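Local coordinates for vacuolar protein sorting protein 36 (Saccharomyces cerevisiae, PDB 2CAY) that probably binds membrane lipids through its N-terminal PH (GLUE) domain, helping to link the second ESCRT sorting complex to the first and to membranes, at residues P23-G28 / R61-D66; G39-K44 / F111-F116; G53-T58 / V122-A127; L82-Y87 / I99-D104. All blocks are in the same frame, centred on the assembly; numbering follows the deposited sequence.

Contact 1 (P23-G28 / R61-D66); sequences PLLREG and RIIYID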
loop_
_atom_site.group_PDB
_atom_site.type_symbol
_atom_site.label_atom_id
_atom_site.label_comp_id
_atom_site.label_asym_id
_atom_site.label_seq_id
_atom_site.Cartn_x
_atom_site.Cartn_y
_atom_site.Cartn_z
ATOM N N PRO A 23 15.395 22.623 20.084
ATOM C CA PRO A 23 15.791 23.349 18.863
ATOM C C PRO A 23 15.650 24.858 19.015
ATOM O O PRO A 23 14.733 25.334 19.694
ATOM C CB PRO A 23 14.825 22.822 17.785
ATOM C CG PRO A 23 13.651 22.279 18.549
ATOM C CD PRO A 23 14.150 21.845 19.901
ATOM N N LEU A 24 16.562 25.595 18.391
ATOM C CA LEU A 24 16.512 27.047 18.396
ATOM C C LEU A 24 15.757 27.464 17.149
ATOM O O LEU A 24 16.215 27.244 16.031
ATOM C CB LEU A 24 17.938 27.644 18.418
ATOM C CG LEU A 24 18.809 27.201 19.609
ATOM C CD1 LEU A 24 20.181 27.866 19.594
ATOM C CD2 LEU A 24 18.114 27.464 20.926
ATOM N N LEU A 25 14.581 28.040 17.348
ATOM C CA LEU A 25 13.626 28.258 16.268
ATOM C C LEU A 25 13.729 29.662 15.707
ATOM O O LEU A 25 14.222 30.587 16.378
ATOM C CB LEU A 25 12.215 27.949 16.770
ATOM C CG LEU A 25 11.582 26.539 16.631
ATOM C CD1 LEU A 25 12.481 25.382 16.215
ATOM C CD2 LEU A 25 10.704 26.165 17.811
ATOM N N ARG A 26 13.267 29.813 14.472
ATOM C CA ARG A 26 13.312 31.091 13.791
ATOM C C ARG A 26 12.266 32.062 14.332
ATOM O O ARG A 26 11.316 31.648 15.015
ATOM C CB ARG A 26 13.213 30.871 12.281
ATOM C CG ARG A 26 14.308 29.908 11.830
ATOM C CD ARG A 26 14.581 29.890 10.346
ATOM N NE ARG A 26 13.532 29.234 9.590
ATOM C CZ ARG A 26 13.704 28.308 8.639
ATOM N NH1 ARG A 26 14.897 27.853 8.277
ATOM N NH2 ARG A 26 12.636 27.825 8.043
ATOM N N GLU A 27 12.456 33.354 14.067
ATOM C CA GLU A 27 11.499 34.348 14.518
ATOM C C GLU A 27 10.088 33.982 14.046
ATOM O O GLU A 27 9.854 33.750 12.855
ATOM C CB GLU A 27 11.893 35.758 14.051
ATOM C CG GLU A 27 10.912 36.857 14.491
ATOM C CD GLU A 27 11.594 38.204 14.789
ATOM O OE1 GLU A 27 12.757 38.226 15.299
ATOM O OE2 GLU A 27 10.949 39.249 14.530
ATOM N N GLY A 28 9.155 33.902 14.989
ATOM C CA GLY A 28 7.758 33.628 14.647
ATOM C C GLY A 28 7.485 32.171 14.264
ATOM O O GLY A 28 6.357 31.812 13.929
ATOM N N ARG A 61 8.821 23.960 9.381
ATOM C CA ARG A 61 9.841 22.898 9.198
ATOM C C ARG A 61 9.449 21.575 9.844
ATOM O O ARG A 61 8.635 21.545 10.767
ATOM C CB ARG A 61 11.196 23.328 9.790
ATOM C CG ARG A 61 11.860 24.500 9.014
ATOM C CD ARG A 61 13.294 24.743 9.474
ATOM N NE ARG A 61 13.342 25.364 10.796
ATOM C CZ ARG A 61 14.475 25.586 11.465
ATOM N NH1 ARG A 61 15.649 25.222 10.954
ATOM N NH2 ARG A 61 14.437 26.169 12.662
ATOM N N ILE A 62 10.094 20.498 9.395
ATOM C CA ILE A 62 10.199 19.272 10.169
ATOM C C ILE A 62 11.634 19.200 10.662
ATOM O O ILE A 62 12.585 19.363 9.875
ATOM C CB ILE A 62 9.853 18.006 9.310
ATOM C CG1 ILE A 62 8.356 17.987 8.967
ATOM C CG2 ILE A 62 10.281 16.731 10.057
ATOM C CD1 ILE A 62 7.986 17.180 7.629
ATOM N N ILE A 63 11.801 18.953 11.951
ATOM C CA ILE A 63 13.109 18.988 12.569
ATOM C C ILE A 63 13.414 17.703 13.287
ATOM O O ILE A 63 12.636 17.235 14.100
ATOM C CB ILE A 63 13.215 20.171 13.560
ATOM C CG1 ILE A 63 13.088 21.526 12.817
ATOM C CG2 ILE A 63 14.531 20.061 14.411
ATOM C CD1 ILE A 63 12.845 22.709 13.779
ATOM N N TYR A 64 14.559 17.114 12.978
ATOM C CA TYR A 64 15.025 15.920 13.681
ATOM C C TYR A 64 16.079 16.301 14.713
ATOM O O TYR A 64 17.119 16.869 14.338
ATOM C CB TYR A 64 15.577 14.902 12.666
ATOM C CG TYR A 64 16.334 13.748 13.283
ATOM C CD1 TYR A 64 15.675 12.552 13.651
ATOM C CD2 TYR A 64 17.708 13.851 13.521
ATOM C CE1 TYR A 64 16.375 11.510 14.239
ATOM C CE2 TYR A 64 18.413 12.810 14.111
ATOM C CZ TYR A 64 17.736 11.651 14.460
ATOM O OH TYR A 64 18.436 10.632 15.038
ATOM N N ILE A 65 15.819 15.971 15.986
ATOM C CA ILE A 65 16.781 16.223 17.090
ATOM C C ILE A 65 17.404 14.902 17.542
ATOM O O ILE A 65 16.731 14.061 18.178
ATOM C CB ILE A 65 16.126 16.948 18.319
ATOM C CG1 ILE A 65 15.436 18.260 17.911
ATOM C CG2 ILE A 65 17.163 17.161 19.440
ATOM C CD1 ILE A 65 16.343 19.284 17.179
ATOM N N ASP A 66 18.677 14.709 17.202
ATOM C CA ASP A 66 19.381 13.480 17.537
ATOM C C ASP A 66 19.439 13.209 19.045
ATOM O O ASP A 66 19.769 14.105 19.819
ATOM C CB ASP A 66 20.792 13.496 16.922
ATOM C CG ASP A 66 21.423 12.127 16.917
ATOM O OD1 ASP A 66 20.839 11.187 16.301
ATOM O OD2 ASP A 66 22.484 11.979 17.572
#
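The loop run P23 to R26 passes beside strand 61-66 in the reverse direction, the end-to-end lines 156° apart. The CA atoms of P23 and I65 are 7.4 Å apart. The CA atoms of L25 and R61 are further apart, at 9.6 Å. The gap is bridged by side chains, and no hydrogen bond crosses it. At the close end, P23 CB rests 3.9 Å from I65 CD1. Next, L25 CD1 meets I63 CD1 at 3.6 Å. At the wide end the two arginines stack. The guanidinium of R26 lies flat on that of R61, with centres 4.0 Å apart and planes at 18°. Both chains bend at chi3, near -73°, which lays the groups over each other. I63 CD1 sits over the opposite face of the R61 group, 3.7 Å above its plane and toward the rim. Acids outside the pair would offset the like charges: R26 has a salt bridge to E78, and R61 has one to E29. Strand 61-66 lies between strands 53-58 and 75-78 in its sheet. The loop, which leads from strand 13-14 to strand 31-35, lies over one face of this sheet, and there P23 also packs on F56 of strand 53-58.

Contact 2 (G39-K44 / F111-F116); sequences GLYHGK and FVQLSF. With SO4 (sulfate ion), chain C.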
loop_
_atom_site.group_PDB
_atom_site.type_symbol
_atom_site.label_atom_id
_atom_site.label_comp_id
_atom_site.label_asym_id
_atom_site.label_seq_id
_atom_site.Cartn_x
_atom_site.Cartn_y
_atom_site.Cartn_z
ATOM N N GLY A 39 13.490 7.411 13.434
ATOM C CA GLY A 39 14.690 7.256 12.613
ATOM C C GLY A 39 14.424 7.820 11.230
ATOM O O GLY A 39 13.250 7.905 10.783
ATOM N N LEU A 40 15.497 8.201 10.538
ATOM C CA LEU A 40 15.382 8.836 9.218
ATOM C C LEU A 40 15.794 7.894 8.114
ATOM O O LEU A 40 16.682 7.050 8.324
ATOM C CB LEU A 40 16.236 10.109 9.153
ATOM C CG LEU A 40 15.975 11.218 10.177
ATOM C CD1 LEU A 40 16.892 12.455 9.873
ATOM C CD2 LEU A 40 14.466 11.639 10.225
ATOM N N TYR A 41 15.133 8.030 6.967
ATOM C CA TYR A 41 15.495 7.351 5.718
ATOM C C TYR A 41 15.715 8.381 4.634
ATOM O O TYR A 41 15.036 9.424 4.572
ATOM C CB TYR A 41 14.369 6.418 5.249
ATOM C CG TYR A 41 14.329 5.124 5.995
ATOM C CD1 TYR A 41 14.724 3.926 5.359
ATOM C CD2 TYR A 41 13.886 5.067 7.336
ATOM C CE1 TYR A 41 14.694 2.710 6.044
ATOM C CE2 TYR A 41 13.851 3.844 8.024
ATOM C CZ TYR A 41 14.256 2.681 7.365
ATOM O OH TYR A 41 14.216 1.479 8.028
ATOM N N HIS A 42 16.685 8.102 3.780
ATOM C CA HIS A 42 16.811 8.873 2.564
ATOM C C HIS A 42 16.564 7.886 1.430
ATOM O O HIS A 42 17.350 6.950 1.240
ATOM C CB HIS A 42 18.180 9.529 2.415
ATOM C CG HIS A 42 18.226 10.493 1.264
ATOM N ND1 HIS A 42 17.426 11.625 1.211
ATOM C CD2 HIS A 42 18.905 10.455 0.092
ATOM C CE1 HIS A 42 17.630 12.249 0.064
ATOM N NE2 HIS A 42 18.519 11.558 -0.634
ATOM N N GLY A 43 15.477 8.097 0.693
ATOM C CA GLY A 43 14.926 7.073 -0.192
ATOM C C GLY A 43 14.625 5.822 0.608
ATOM O O GLY A 43 14.080 5.901 1.717
ATOM N N LYS A 44 15.006 4.658 0.066
ATOM C CA LYS A 44 14.776 3.389 0.752
ATOM C C LYS A 44 15.803 3.066 1.853
ATOM O O LYS A 44 15.614 2.110 2.573
ATOM C CB LYS A 44 14.716 2.218 -0.246
ATOM C CG LYS A 44 13.795 2.465 -1.424
ATOM C CD LYS A 44 13.824 1.309 -2.380
ATOM C CE LYS A 44 12.838 1.526 -3.506
ATOM N NZ LYS A 44 12.852 0.369 -4.419
ATOM N N PHE A 111 13.600 10.889 -1.848
ATOM C CA PHE A 111 12.490 11.281 -0.982
ATOM C C PHE A 111 12.950 10.967 0.441
ATOM O O PHE A 111 14.008 10.375 0.652
ATOM C CB PHE A 111 11.173 10.524 -1.338
ATOM C CG PHE A 111 11.312 9.016 -1.324
ATOM C CD1 PHE A 111 11.026 8.270 -0.172
ATOM C CD2 PHE A 111 11.683 8.332 -2.478
ATOM C CE1 PHE A 111 11.153 6.878 -0.165
ATOM C CE2 PHE A 111 11.818 6.950 -2.468
ATOM C CZ PHE A 111 11.533 6.219 -1.322
ATOM N N VAL A 112 12.158 11.366 1.424
ATOM C CA VAL A 112 12.523 11.102 2.811
ATOM C C VAL A 112 11.482 10.236 3.488
ATOM O O VAL A 112 10.318 10.273 3.125
ATOM C CB VAL A 112 12.689 12.449 3.638
ATOM C CG1 VAL A 112 12.781 12.147 5.182
ATOM C CG2 VAL A 112 13.925 13.227 3.146
ATOM N N GLN A 113 11.897 9.459 4.476
ATOM C CA GLN A 113 10.907 8.817 5.374
ATOM C C GLN A 113 11.245 9.103 6.818
ATOM O O GLN A 113 12.421 9.124 7.203
ATOM C CB GLN A 113 10.850 7.306 5.207
ATOM C CG GLN A 113 11.022 6.785 3.761
ATOM C CD GLN A 113 10.959 5.270 3.723
ATOM O OE1 GLN A 113 10.036 4.675 4.300
ATOM N NE2 GLN A 113 11.958 4.632 3.079
ATOM N N LEU A 114 10.198 9.231 7.625
ATOM C CA LEU A 114 10.309 9.246 9.071
ATOM C C LEU A 114 9.810 7.882 9.559
ATOM O O LEU A 114 8.698 7.453 9.179
ATOM C CB LEU A 114 9.404 10.349 9.637
ATOM C CG LEU A 114 9.595 11.726 8.997
ATOM C CD1 LEU A 114 8.643 12.746 9.713
ATOM C CD2 LEU A 114 11.041 12.197 9.081
ATOM N N SER A 115 10.590 7.201 10.384
ATOM C CA SER A 115 10.175 5.889 10.825
ATOM C C SER A 115 9.871 5.902 12.321
ATOM O O SER A 115 10.732 6.281 13.137
ATOM C CB SER A 115 11.230 4.833 10.436
ATOM O OG SER A 115 10.777 3.533 10.808
ATOM N N PHE A 116 8.652 5.498 12.689
ATOM C CA PHE A 116 8.189 5.656 14.086
ATOM C C PHE A 116 8.342 4.404 14.951
ATOM O O PHE A 116 7.513 3.502 14.874
ATOM C CB PHE A 116 6.738 6.156 14.153
ATOM C CG PHE A 116 6.509 7.475 13.457
ATOM C CD1 PHE A 116 6.591 8.677 14.178
ATOM C CD2 PHE A 116 6.231 7.517 12.105
ATOM C CE1 PHE A 116 6.395 9.917 13.550
ATOM C CE2 PHE A 116 6.005 8.762 11.456
ATOM C CZ PHE A 116 6.104 9.955 12.193
HETATM S S SO4 C . 11.952 0.282 10.559
HETATM O O1 SO4 C . 12.613 1.519 10.186
HETATM O O2 SO4 C . 11.768 0.211 12.009
HETATM O O3 SO4 C . 12.841 -0.818 10.147
HETATM O O4 SO4 C . 10.639 0.156 9.983
HETATM O O HOH W 1 12.431 1.702 3.194
#
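One sulfate oxygen, O1, is gripped by a hydroxyl from each strand. Y41 OH donates to it at 2.7 Å and S115 OG at 2.8 Å. The two side chains are on the same face of the sheet, and Y41 CE2 also packs 3.7 Å from S115 CB. With S115 OG anti to its backbone nitrogen (chi1 -177°), the hydroxyl is carried out to the sulfate beside Y41. The sulfate is also held by S95, R97 and R117.

Strands 39-42 and 112-116 run antiparallel here. G39 with S115 and Y41 with Q113 are hydrogen-bonded pairs, and L40 with L114 and H42 with V112 are non-hydrogen-bonded pairs. On the opposite face, L40 and L114 lie side by side. Past the strand end, G43 N donates to F111 O at 2.7 Å. G43 turns with positive phi and lays its CA over the F111 ring as a CH-pi contact, 3.7 Å from the centroid.

Q113 ties the turn to the strand. Its extended chain brings Q113 NE2 2.8 Å from G43 O, in a nearly straight bond (172°) in the plane of the amide. NE2 also donates to a water, which in turn donates to K44 O. The amide oxygen takes a bond from R97, so both the oxygen and the nitrogen of the Q113 amide have partners, which fixes its flip.

The sulfate probably came from the crystallisation liquor. Even so, hydroxyls and arginines gathered round it make a site suited to an anion, consistent with a place for a lipid phosphate.

Contact 3 (G53-T58 / V122-A127); sequences GRIFLT and VLFSQA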
loop_
_atom_site.group_PDB
_atom_site.type_symbol
_atom_site.label_atom_id
_atom_site.label_comp_id
_atom_site.label_asym_id
_atom_site.label_seq_id
_atom_site.Cartn_x
_atom_site.Cartn_y
_atom_site.Cartn_z
ATOM N N GLY A 53 15.889 9.795 17.402
ATOM C CA GLY A 53 15.740 11.201 17.701
ATOM C C GLY A 53 14.291 11.567 17.957
ATOM O O GLY A 53 13.362 10.752 17.734
ATOM N N ARG A 54 14.093 12.767 18.467
ATOM C CA ARG A 54 12.759 13.334 18.555
ATOM C C ARG A 54 12.487 14.061 17.246
ATOM O O ARG A 54 13.407 14.622 16.613
ATOM C CB ARG A 54 12.653 14.317 19.726
ATOM C CG ARG A 54 12.581 13.630 21.068
ATOM C CD ARG A 54 12.155 14.630 22.126
ATOM N NE ARG A 54 13.203 15.627 22.272
ATOM C CZ ARG A 54 13.092 16.751 22.975
ATOM N NH1 ARG A 54 11.951 17.046 23.612
ATOM N NH2 ARG A 54 14.132 17.578 23.027
ATOM N N ILE A 55 11.229 14.036 16.823
ATOM C CA ILE A 55 10.845 14.720 15.614
ATOM C C ILE A 55 9.899 15.854 16.009
ATOM O O ILE A 55 8.989 15.645 16.823
ATOM C CB ILE A 55 10.259 13.713 14.532
ATOM C CG1 ILE A 55 10.306 14.307 13.120
ATOM C CG2 ILE A 55 8.845 13.249 14.885
ATOM C CD1 ILE A 55 11.720 14.286 12.487
ATOM N N PHE A 56 10.160 17.056 15.491
ATOM C CA PHE A 56 9.343 18.247 15.783
ATOM C C PHE A 56 8.722 18.730 14.492
ATOM O O PHE A 56 9.426 18.879 13.474
ATOM C CB PHE A 56 10.198 19.431 16.294
ATOM C CG PHE A 56 10.749 19.275 17.674
ATOM C CD1 PHE A 56 11.691 18.288 17.966
ATOM C CD2 PHE A 56 10.363 20.145 18.682
ATOM C CE1 PHE A 56 12.231 18.159 19.271
ATOM C CE2 PHE A 56 10.893 20.023 19.987
ATOM C CZ PHE A 56 11.825 19.036 20.272
ATOM N N LEU A 57 7.435 19.025 14.528
ATOM C CA LEU A 57 6.794 19.731 13.453
ATOM C C LEU A 57 6.601 21.175 13.904
ATOM O O LEU A 57 6.041 21.432 15.000
ATOM C CB LEU A 57 5.422 19.108 13.116
ATOM C CG LEU A 57 4.588 19.901 12.082
ATOM C CD1 LEU A 57 5.173 19.644 10.673
ATOM C CD2 LEU A 57 3.141 19.368 12.142
ATOM N N THR A 58 7.032 22.110 13.061
ATOM C CA THR A 58 6.750 23.515 13.294
ATOM C C THR A 58 5.909 24.019 12.149
ATOM O O THR A 58 5.679 23.319 11.139
ATOM C CB THR A 58 8.042 24.406 13.434
ATOM O OG1 THR A 58 8.596 24.643 12.139
ATOM C CG2 THR A 58 9.107 23.804 14.363
ATOM N N VAL A 122 0.657 8.364 13.912
ATOM C CA VAL A 122 -0.563 8.885 13.310
ATOM C C VAL A 122 -0.831 10.357 13.625
ATOM O O VAL A 122 -1.147 11.125 12.735
ATOM C CB VAL A 122 -1.793 8.018 13.708
ATOM C CG1 VAL A 122 -3.106 8.713 13.289
ATOM C CG2 VAL A 122 -1.642 6.619 13.094
ATOM N N LEU A 123 -0.764 10.747 14.880
ATOM C CA LEU A 123 -1.019 12.169 15.192
ATOM C C LEU A 123 0.030 13.100 14.551
ATOM O O LEU A 123 -0.299 14.189 14.084
ATOM C CB LEU A 123 -1.042 12.385 16.698
ATOM C CG LEU A 123 -2.216 11.739 17.477
ATOM C CD1 LEU A 123 -2.034 11.977 18.974
ATOM C CD2 LEU A 123 -3.547 12.310 16.972
ATOM N N PHE A 124 1.287 12.660 14.545
ATOM C CA PHE A 124 2.344 13.438 13.891
ATOM C C PHE A 124 2.079 13.606 12.403
ATOM O O PHE A 124 2.218 14.702 11.844
ATOM C CB PHE A 124 3.730 12.849 14.119
ATOM C CG PHE A 124 4.849 13.798 13.686
ATOM C CD1 PHE A 124 5.411 14.697 14.586
ATOM C CD2 PHE A 124 5.281 13.822 12.359
ATOM C CE1 PHE A 124 6.430 15.607 14.145
ATOM C CE2 PHE A 124 6.307 14.709 11.937
ATOM C CZ PHE A 124 6.857 15.603 12.834
ATOM N N SER A 125 1.702 12.516 11.754
ATOM C CA SER A 125 1.457 12.545 10.315
ATOM C C SER A 125 0.256 13.418 9.988
ATOM O O SER A 125 0.289 14.181 9.039
ATOM C CB SER A 125 1.254 11.137 9.773
ATOM O OG SER A 125 2.422 10.365 10.023
ATOM N N GLN A 126 -0.814 13.285 10.776
ATOM C CA GLN A 126 -2.006 14.127 10.563
ATOM C C GLN A 126 -1.687 15.632 10.706
ATOM O O GLN A 126 -2.119 16.456 9.880
ATOM C CB GLN A 126 -3.115 13.710 11.546
ATOM C CG GLN A 126 -3.781 12.376 11.083
ATOM C CD GLN A 126 -4.767 11.793 12.105
ATOM O OE1 GLN A 126 -4.694 12.085 13.302
ATOM N NE2 GLN A 126 -5.692 10.954 11.626
ATOM N N ALA A 127 -0.920 15.980 11.725
ATOM C CA ALA A 127 -0.531 17.371 11.955
ATOM C C ALA A 127 0.354 17.868 10.766
ATOM O O ALA A 127 0.220 18.988 10.288
ATOM C CB ALA A 127 0.236 17.471 13.265
#
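Helix 122-137, the C-terminal helix of this PH fold, packs across its two beta sheets; here its F124 and A127 meet I55 and L57 of strand 53-58. The short axes of the two segments pass 9.7 Å apart and run in nearly the same sense, at 28°. No hydrogen bond links the two segments; the side chains that meet are apolar.

F124 is the central side chain. Its CG is anti to the backbone N (chi1 -168°), which sends the ring from the helix toward the strand. The ring inserts against I55 and L57, alternate residues on the inner face. I55 comes over one ring face. I55 CG2 is 3.7 Å from the centroid of the F124 ring, 21° off the normal, in a CH-pi contact. The other branch, I55 CG1, lies 3.7 Å from F124 CZ, and the two side chains cross at about a right angle. The ring edge points at the strand backbone, with F124 CE1 3.9 Å from F56 C. L57 CB lies 3.8 Å from F124 CE1, at the same corner of the ring.

F124 also packs on F33 of strand 31-35 and on L114 and F116 of strand 112-116. It therefore touches strands of both sheets. One turn along the helix, A127 completes the contact: L57 CD2 reaches past the F124 ring and lies 3.6 Å from A127 CB and 3.5 Å from A127 C.

Contact 4 (L82-Y87 / I99-D104); sequences LAYVNY and ILFFKD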
loop_
_atom_site.group_PDB
_atom_site.type_symbol
_atom_site.label_atom_id
_atom_site.label_comp_id
_atom_site.label_asym_id
_atom_site.label_seq_id
_atom_site.Cartn_x
_atom_site.Cartn_y
_atom_site.Cartn_z
ATOM N N LEU A 82 8.338 20.698 0.107
ATOM C CA LEU A 82 7.544 19.477 -0.019
ATOM C C LEU A 82 6.298 19.660 -0.870
ATOM O O LEU A 82 5.672 20.721 -0.875
ATOM C CB LEU A 82 7.117 18.953 1.371
ATOM C CG LEU A 82 8.188 18.594 2.403
ATOM C CD1 LEU A 82 7.512 17.941 3.644
ATOM C CD2 LEU A 82 9.304 17.666 1.841
ATOM N N ALA A 83 5.931 18.594 -1.583
ATOM C CA ALA A 83 4.706 18.545 -2.354
ATOM C C ALA A 83 3.632 17.644 -1.755
ATOM O O ALA A 83 2.421 17.981 -1.822
ATOM C CB ALA A 83 4.997 18.165 -3.848
ATOM N N TYR A 84 4.037 16.504 -1.171
ATOM C CA TYR A 84 3.083 15.591 -0.520
ATOM C C TYR A 84 3.729 14.910 0.667
ATOM O O TYR A 84 4.939 14.776 0.737
ATOM C CB TYR A 84 2.617 14.446 -1.463
ATOM C CG TYR A 84 2.121 14.844 -2.832
ATOM C CD1 TYR A 84 0.746 14.932 -3.082
ATOM C CD2 TYR A 84 3.012 15.112 -3.884
ATOM C CE1 TYR A 84 0.246 15.302 -4.348
ATOM C CE2 TYR A 84 2.532 15.491 -5.162
ATOM C CZ TYR A 84 1.146 15.564 -5.385
ATOM O OH TYR A 84 0.667 15.899 -6.624
ATOM N N VAL A 85 2.891 14.442 1.590
ATOM C CA VAL A 85 3.311 13.489 2.597
ATOM C C VAL A 85 2.309 12.331 2.542
ATOM O O VAL A 85 1.122 12.541 2.250
ATOM C CB VAL A 85 3.460 14.113 4.028
ATOM C CG1 VAL A 85 4.272 15.374 3.986
ATOM C CG2 VAL A 85 2.103 14.419 4.630
ATOM N N ASN A 86 2.790 11.115 2.776
ATOM C CA ASN A 86 1.959 9.908 2.733
ATOM C C ASN A 86 2.313 8.993 3.899
ATOM O O ASN A 86 3.457 8.633 4.064
ATOM C CB ASN A 86 2.147 9.136 1.412
ATOM C CG ASN A 86 1.500 7.729 1.435
ATOM O OD1 ASN A 86 0.263 7.560 1.579
ATOM N ND2 ASN A 86 2.343 6.701 1.298
ATOM N N TYR A 87 1.310 8.623 4.696
ATOM C CA TYR A 87 1.459 7.665 5.790
ATOM C C TYR A 87 1.396 6.225 5.304
ATOM O O TYR A 87 0.470 5.860 4.571
ATOM C CB TYR A 87 0.336 7.889 6.805
ATOM C CG TYR A 87 0.386 6.960 8.010
ATOM C CD1 TYR A 87 1.278 7.200 9.066
ATOM C CD2 TYR A 87 -0.448 5.841 8.094
ATOM C CE1 TYR A 87 1.337 6.351 10.181
ATOM C CE2 TYR A 87 -0.404 4.984 9.231
ATOM C CZ TYR A 87 0.499 5.256 10.258
ATOM O OH TYR A 87 0.564 4.454 11.374
ATOM N N ILE A 99 6.190 9.230 4.595
ATOM C CA ILE A 99 6.988 9.446 3.355
ATOM C C ILE A 99 6.822 10.893 2.894
ATOM O O ILE A 99 5.695 11.369 2.735
ATOM C CB ILE A 99 6.491 8.511 2.199
ATOM C CG1 ILE A 99 6.241 7.076 2.670
ATOM C CG2 ILE A 99 7.379 8.613 0.924
ATOM C CD1 ILE A 99 7.295 6.520 3.500
ATOM N N LEU A 100 7.937 11.593 2.748
ATOM C CA LEU A 100 7.932 13.001 2.292
ATOM C C LEU A 100 8.386 13.078 0.834
ATOM O O LEU A 100 9.515 12.666 0.515
ATOM C CB LEU A 100 8.870 13.843 3.174
ATOM C CG LEU A 100 8.712 13.605 4.679
ATOM C CD1 LEU A 100 9.728 14.477 5.483
ATOM C CD2 LEU A 100 7.287 13.887 5.106
ATOM N N PHE A 101 7.523 13.658 -0.008
ATOM C CA PHE A 101 7.806 13.907 -1.432
ATOM C C PHE A 101 8.193 15.360 -1.668
ATOM O O PHE A 101 7.457 16.272 -1.233
ATOM C CB PHE A 101 6.564 13.597 -2.253
ATOM C CG PHE A 101 6.335 12.141 -2.488
ATOM C CD1 PHE A 101 7.336 11.210 -2.235
ATOM C CD2 PHE A 101 5.169 11.718 -3.109
ATOM C CE1 PHE A 101 7.135 9.881 -2.507
ATOM C CE2 PHE A 101 4.969 10.372 -3.391
ATOM C CZ PHE A 101 5.961 9.465 -3.079
ATOM N N PHE A 102 9.341 15.568 -2.329
ATOM C CA PHE A 102 9.846 16.919 -2.639
ATOM C C PHE A 102 9.209 17.494 -3.892
ATOM O O PHE A 102 8.802 16.756 -4.779
ATOM C CB PHE A 102 11.358 16.915 -2.852
ATOM C CG PHE A 102 12.143 16.497 -1.651
ATOM C CD1 PHE A 102 12.132 17.277 -0.500
ATOM C CD2 PHE A 102 12.904 15.338 -1.684
ATOM C CE1 PHE A 102 12.855 16.893 0.631
ATOM C CE2 PHE A 102 13.645 14.933 -0.565
ATOM C CZ PHE A 102 13.610 15.706 0.594
ATOM N N LYS A 103 9.168 18.816 -3.976
ATOM C CA LYS A 103 8.705 19.495 -5.180
ATOM C C LYS A 103 9.696 19.267 -6.338
ATOM O O LYS A 103 9.293 19.148 -7.488
ATOM C CB LYS A 103 8.580 21.004 -4.929
ATOM C CG LYS A 103 7.423 21.396 -4.044
ATOM C CD LYS A 103 7.313 22.909 -4.056
ATOM C CE LYS A 103 6.124 23.381 -3.276
ATOM N NZ LYS A 103 6.253 24.858 -3.124
ATOM N N ASP A 104 10.979 19.195 -6.023
ATOM C CA ASP A 104 12.016 19.278 -7.068
ATOM C C ASP A 104 13.117 18.227 -6.816
ATOM O O ASP A 104 14.262 18.583 -6.504
ATOM C CB ASP A 104 12.557 20.728 -7.082
ATOM C CG ASP A 104 13.496 21.023 -8.239
ATOM O OD1 ASP A 104 13.295 20.485 -9.350
ATOM O OD2 ASP A 104 14.440 21.831 -8.019
#
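This contact joins the two arms of a beta hairpin, strands 82-88 and 97-102, with a classic beta bulge near its open end. Strands 84-87 and 99-102 run antiparallel, at 160°. A83 and Y84 both face F101, and the register shifts by one. F101 O receives A83 N at 2.8 Å and, weakly, Y84 N at 3.4 Å. Beyond the bulge, F101 N bonds back to Y84 O, and N86 and I99 exchange two backbone bonds.

On one face V85 and L100 lie alongside each other. V85 CG1 is anti to the carbonyl carbon (chi1 -49°), which brings it 3.5 Å from L100 CD2. On the other face, Y84 and F101 meet obliquely, with Y84 CB 4.1 Å from F101 CD2. L82 comes in before the bulge, where the chain turns a corner, and its side chain starts off away from that of F102. The end of it comes back: L82 CD2 lies 4.1 Å from L100 CB and 3.7 Å from F102 CD1. Beyond the strand end, K103 runs its extended chain past the L82 carbonyl, with K103 CE 3.6 Å from L82 O.

The Y84 hydroxyl bonds to E110 O of a neighbouring subunit, and F101 stacks on Y84 of that same subunit. Strand 82-88 is outermost in its sheet within the chain, and strand 97-102 pairs next with 112-116. Helix 122-137 packs on V85, while L77 of strand 75-78, in the other sheet, touches L100 and F102.

The four contacts span both sheets of one PH domain. Contacts 1 and 3 share the first sheet through neighbouring strands 61-66 and 53-58, their centres about 12 Å apart. Contacts 2 and 4 share the second through neighbouring strands 112-116 and 97-102, centres about 11 Å apart. The centres of contacts 1 and 2 are about 18 Å apart, on opposite sides of the chain's centre. Along the chain, contacts 1, 2 and 3 interleave, and the hairpin of contact 4 falls within the spans of 2 and 3. Helix 122-137 follows strand 112-116, so contacts 2 and 3 adjoin, their centres about 13 Å apart. I62 reaches L82 and L100 of contact 4, so the sheets share one core.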